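STING-associated CdnE c-di-GMP synthase (PDB 6WT8) synthesises the cyclic dinucleotide c-di-GMP as a CD-NTase of a bacterial CBASS system, probably as the signal sensed by its associated STING protein. Local coordinates at residues A[285-290]-A[320-325]. Sequence-based numbering, arbitrary orientation.
Sequences CYNIDV and DNIKSV
Val325 lies over one face of the Tyr286 ring, and the two side chains cross at about a right angle. Val325 CG1 sits 4.2 Å from the centroid of the Tyr286 ring and 6° off its normal, which defines a CH-pi contact. The other methyl reaches the root of the ring: Val325 CG2 is 3.8 Å from Tyr286 CB and 3.9 Å from Tyr286 CG. With Tyr286 CG anti to the backbone N (chi1 -178°) and the ring turned by a chi2 of 86°, a flat surface is presented to both methyls. Lys245 of helix 235-248 makes a cation-pi contact with the same tyrosine and also hydrogen-bonds to its carbonyl oxygen, while Arg241 is hydrogen-bonded to the Val325 carbonyl.

The contact joins the C-terminal end of helix 278-287 to the loop between helices 316-320 and 336-360, within the helical part of the CD-NTase chain and apart from its mixed sheet. No hydrogen bond links the two segments; about 210 Å² is buried between them, and the close contacts are all between side chains.

In the second pair, Asn287 meets Ile322, again nearly perpendicular. Ile322 CG2 lies 3.9 Å from Asn287 CG, and the polar amide oxygen OD1 of Asn287 rests 3.7 Å from the methylene CG1 of Ile322, in van der Waals contact without a hydrogen bond. Replacing Ile322 with an alanine would probably open a gap beside the Asn287 amide, leaving that group freer to turn. The isoleucine side chain also touches Ile312 of helix 300-314, and its backbone is hydrogen-bonded to Ile331.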
ATOM      1  N   CYS A 285     -11.518  -1.665   0.825  1.00 11.89           N
ATOM      2  CA  CYS A 285     -11.915  -0.315   1.270  1.00 12.79           C
ATOM      3  C   CYS A 285     -12.025   0.652   0.107  1.00 15.27           C
ATOM      4  O   CYS A 285     -12.945   1.482   0.070  1.00 16.02           O
ATOM      5  CB  CYS A 285     -10.950   0.204   2.321  1.00 13.09           C
ATOM      6  SG  CYS A 285     -11.007  -0.734   3.874  1.00 15.13           S
ATOM      7  N   TYR A 286     -11.107   0.551  -0.848  1.00 13.91           N
ATOM      8  CA  TYR A 286     -11.076   1.441  -1.997  1.00 14.81           C
ATOM      9  C   TYR A 286     -12.317   1.247  -2.851  1.00 16.92           C
ATOM     10  O   TYR A 286     -12.738   2.167  -3.574  1.00 18.43           O
ATOM     11  CB  TYR A 286      -9.782   1.135  -2.785  1.00 15.08           C
ATOM     12  CG  TYR A 286      -9.539   1.999  -3.992  1.00 14.33           C
ATOM     13  CD1 TYR A 286      -8.915   3.199  -3.883  1.00 12.46           C
ATOM     14  CD2 TYR A 286      -9.936   1.567  -5.246  1.00 16.02           C
ATOM     15  CE1 TYR A 286      -8.687   3.972  -5.018  1.00 14.10           C
ATOM     16  CE2 TYR A 286      -9.713   2.338  -6.395  1.00 16.93           C
ATOM     17  CZ  TYR A 286      -9.094   3.554  -6.247  1.00 15.51           C
ATOM     18  OH  TYR A 286      -8.859   4.337  -7.354  1.00 19.68           O
ATOM     19  N   ASN A 287     -12.889   0.034  -2.836  1.00 14.82           N
ATOM     20  CA  ASN A 287     -14.015  -0.222  -3.711  1.00 16.39           C
ATOM     21  C   ASN A 287     -15.329   0.359  -3.150  1.00 15.15           C
ATOM     22  O   ASN A 287     -16.323   0.433  -3.888  1.00 17.37           O
ATOM     23  CB  ASN A 287     -14.072  -1.739  -3.949  1.00 18.31           C
ATOM     24  CG  ASN A 287     -15.260  -2.171  -4.776  1.00 18.30           C
ATOM     25  OD1 ASN A 287     -16.144  -2.860  -4.264  1.00 23.31           O
ATOM     26  ND2 ASN A 287     -15.298  -1.744  -5.987  1.00 20.50           N
ATOM     27  N   ILE A 288     -15.361   0.774  -1.874  1.00 15.08           N
ATOM     28  CA  ILE A 288     -16.589   1.321  -1.304  1.00 17.34           C
ATOM     29  C   ILE A 288     -16.886   2.671  -1.961  1.00 17.58           C
ATOM     30  O   ILE A 288     -15.991   3.500  -2.158  1.00 17.23           O
ATOM     31  CB  ILE A 288     -16.461   1.434   0.235  1.00 14.88           C
ATOM     32  CG1 ILE A 288     -16.293   0.033   0.848  1.00 18.43           C
ATOM     33  CG2 ILE A 288     -17.709   2.078   0.870  1.00 17.01           C
ATOM     34  CD1 ILE A 288     -15.998  -0.018   2.352  1.00 17.78           C
ATOM     35  N   ASP A 289     -18.161   2.909  -2.282  1.00 18.21           N
ATOM     36  CA  ASP A 289     -18.569   4.144  -2.947  1.00 18.53           C
ATOM     37  C   ASP A 289     -18.386   5.293  -1.972  1.00 18.14           C
ATOM     38  O   ASP A 289     -18.973   5.254  -0.888  1.00 18.98           O
ATOM     39  CB  ASP A 289     -20.042   4.012  -3.367  1.00 19.58           C
ATOM     40  CG  ASP A 289     -20.630   5.294  -4.011  1.00 36.54           C
ATOM     41  OD1 ASP A 289     -20.014   6.402  -4.067  1.00 39.51           O
ATOM     42  OD2 ASP A 289     -21.791   5.171  -4.477  1.00 44.01           O
ATOM     43  N   VAL A 290     -17.584   6.316  -2.343  1.00 17.64           N
ATOM     44  CA  VAL A 290     -17.291   7.372  -1.373  1.00 17.61           C
ATOM     45  C   VAL A 290     -18.544   8.082  -0.904  1.00 15.60           C
ATOM     46  O   VAL A 290     -18.571   8.601   0.218  1.00 19.11           O
ATOM     47  CB  VAL A 290     -16.304   8.436  -1.884  1.00 20.32           C
ATOM     48  CG1 VAL A 290     -14.906   7.868  -1.973  1.00 25.33           C
ATOM     49  CG2 VAL A 290     -16.813   9.112  -3.199  1.00 23.22           C
ATOM     50  N   ASP A 320     -17.174 -11.113  -6.958  1.00 19.96           N
ATOM     51  CA  ASP A 320     -16.359 -11.583  -8.064  1.00 20.38           C
ATOM     52  C   ASP A 320     -15.847 -10.450  -8.936  1.00 21.86           C
ATOM     53  O   ASP A 320     -14.920 -10.672  -9.735  1.00 25.88           O
ATOM     54  CB  ASP A 320     -17.170 -12.553  -8.916  1.00 21.28           C
ATOM     55  CG  ASP A 320     -17.219 -13.929  -8.319  1.00 30.63           C
ATOM     56  OD1 ASP A 320     -16.493 -14.196  -7.330  1.00 30.20           O
ATOM     57  OD2 ASP A 320     -18.021 -14.744  -8.825  1.00 32.12           O
ATOM     58  N   ASN A 321     -16.399  -9.247  -8.816  1.00 19.37           N
ATOM     59  CA  ASN A 321     -15.991  -8.160  -9.692  1.00 22.50           C
ATOM     60  C   ASN A 321     -15.192  -7.072  -8.979  1.00 19.74           C
ATOM     61  O   ASN A 321     -14.892  -6.039  -9.579  1.00 20.43           O
ATOM     62  CB  ASN A 321     -17.247  -7.595 -10.375  1.00 23.60           C
ATOM     63  CG  ASN A 321     -17.720  -8.515 -11.500  1.00 30.77           C
ATOM     64  OD1 ASN A 321     -17.138  -8.518 -12.586  1.00 34.70           O
ATOM     65  ND2 ASN A 321     -18.695  -9.371 -11.208  1.00 33.77           N
ATOM     66  N   ILE A 322     -14.814  -7.285  -7.713  1.00 15.65           N
ATOM     67  CA  ILE A 322     -13.980  -6.329  -7.012  1.00 15.44           C
ATOM     68  C   ILE A 322     -12.539  -6.488  -7.501  1.00 17.19           C
ATOM     69  O   ILE A 322     -11.960  -7.583  -7.433  1.00 16.02           O
ATOM     70  CB  ILE A 322     -14.061  -6.528  -5.490  1.00 14.80           C
ATOM     71  CG1 ILE A 322     -15.529  -6.424  -4.990  1.00 14.94           C
ATOM     72  CG2 ILE A 322     -13.186  -5.469  -4.787  1.00 16.50           C
ATOM     73  CD1 ILE A 322     -15.640  -6.689  -3.506  1.00 16.12           C
ATOM     74  N   LYS A 323     -11.962  -5.398  -7.985  1.00 16.13           N
ATOM     75  CA  LYS A 323     -10.577  -5.394  -8.463  1.00 14.68           C
ATOM     76  C   LYS A 323      -9.631  -4.895  -7.382  1.00 14.20           C
ATOM     77  O   LYS A 323     -10.007  -4.240  -6.421  1.00 16.19           O
ATOM     78  CB  LYS A 323     -10.435  -4.471  -9.684  1.00 17.31           C
ATOM     79  CG  LYS A 323     -11.262  -4.971 -10.879  1.00 19.21           C
ATOM     80  CD  LYS A 323     -10.990  -4.125 -12.105  1.00 28.43           C
ATOM     81  CE  LYS A 323     -11.811  -4.671 -13.269  1.00 32.62           C
ATOM     82  NZ  LYS A 323     -11.541  -3.834 -14.499  1.00 39.28           N
ATOM     83  N   SER A 324      -8.355  -5.234  -7.571  1.00 14.11           N
ATOM     84  CA  SER A 324      -7.290  -4.622  -6.785  1.00 14.16           C
ATOM     85  C   SER A 324      -7.210  -3.135  -7.083  1.00 14.63           C
ATOM     86  O   SER A 324      -7.710  -2.674  -8.118  1.00 14.90           O
ATOM     87  CB  SER A 324      -5.973  -5.312  -7.126  1.00 14.86           C
ATOM     88  OG  SER A 324      -5.747  -5.295  -8.532  1.00 16.59           O
ATOM     89  N   VAL A 325      -6.537  -2.383  -6.191  1.00 12.87           N
ATOM     90  CA  VAL A 325      -6.461  -0.928  -6.408  1.00 12.67           C
ATOM     91  C   VAL A 325      -5.796  -0.639  -7.735  1.00 16.95           C
ATOM     92  O   VAL A 325      -6.204   0.288  -8.448  1.00 17.50           O
ATOM     93  CB  VAL A 325      -5.724  -0.239  -5.254  1.00 13.22           C
ATOM     94  CG1 VAL A 325      -5.456   1.291  -5.566  1.00 13.83           C
ATOM     95  CG2 VAL A 325      -6.518  -0.432  -3.982  1.00 14.64           C
TER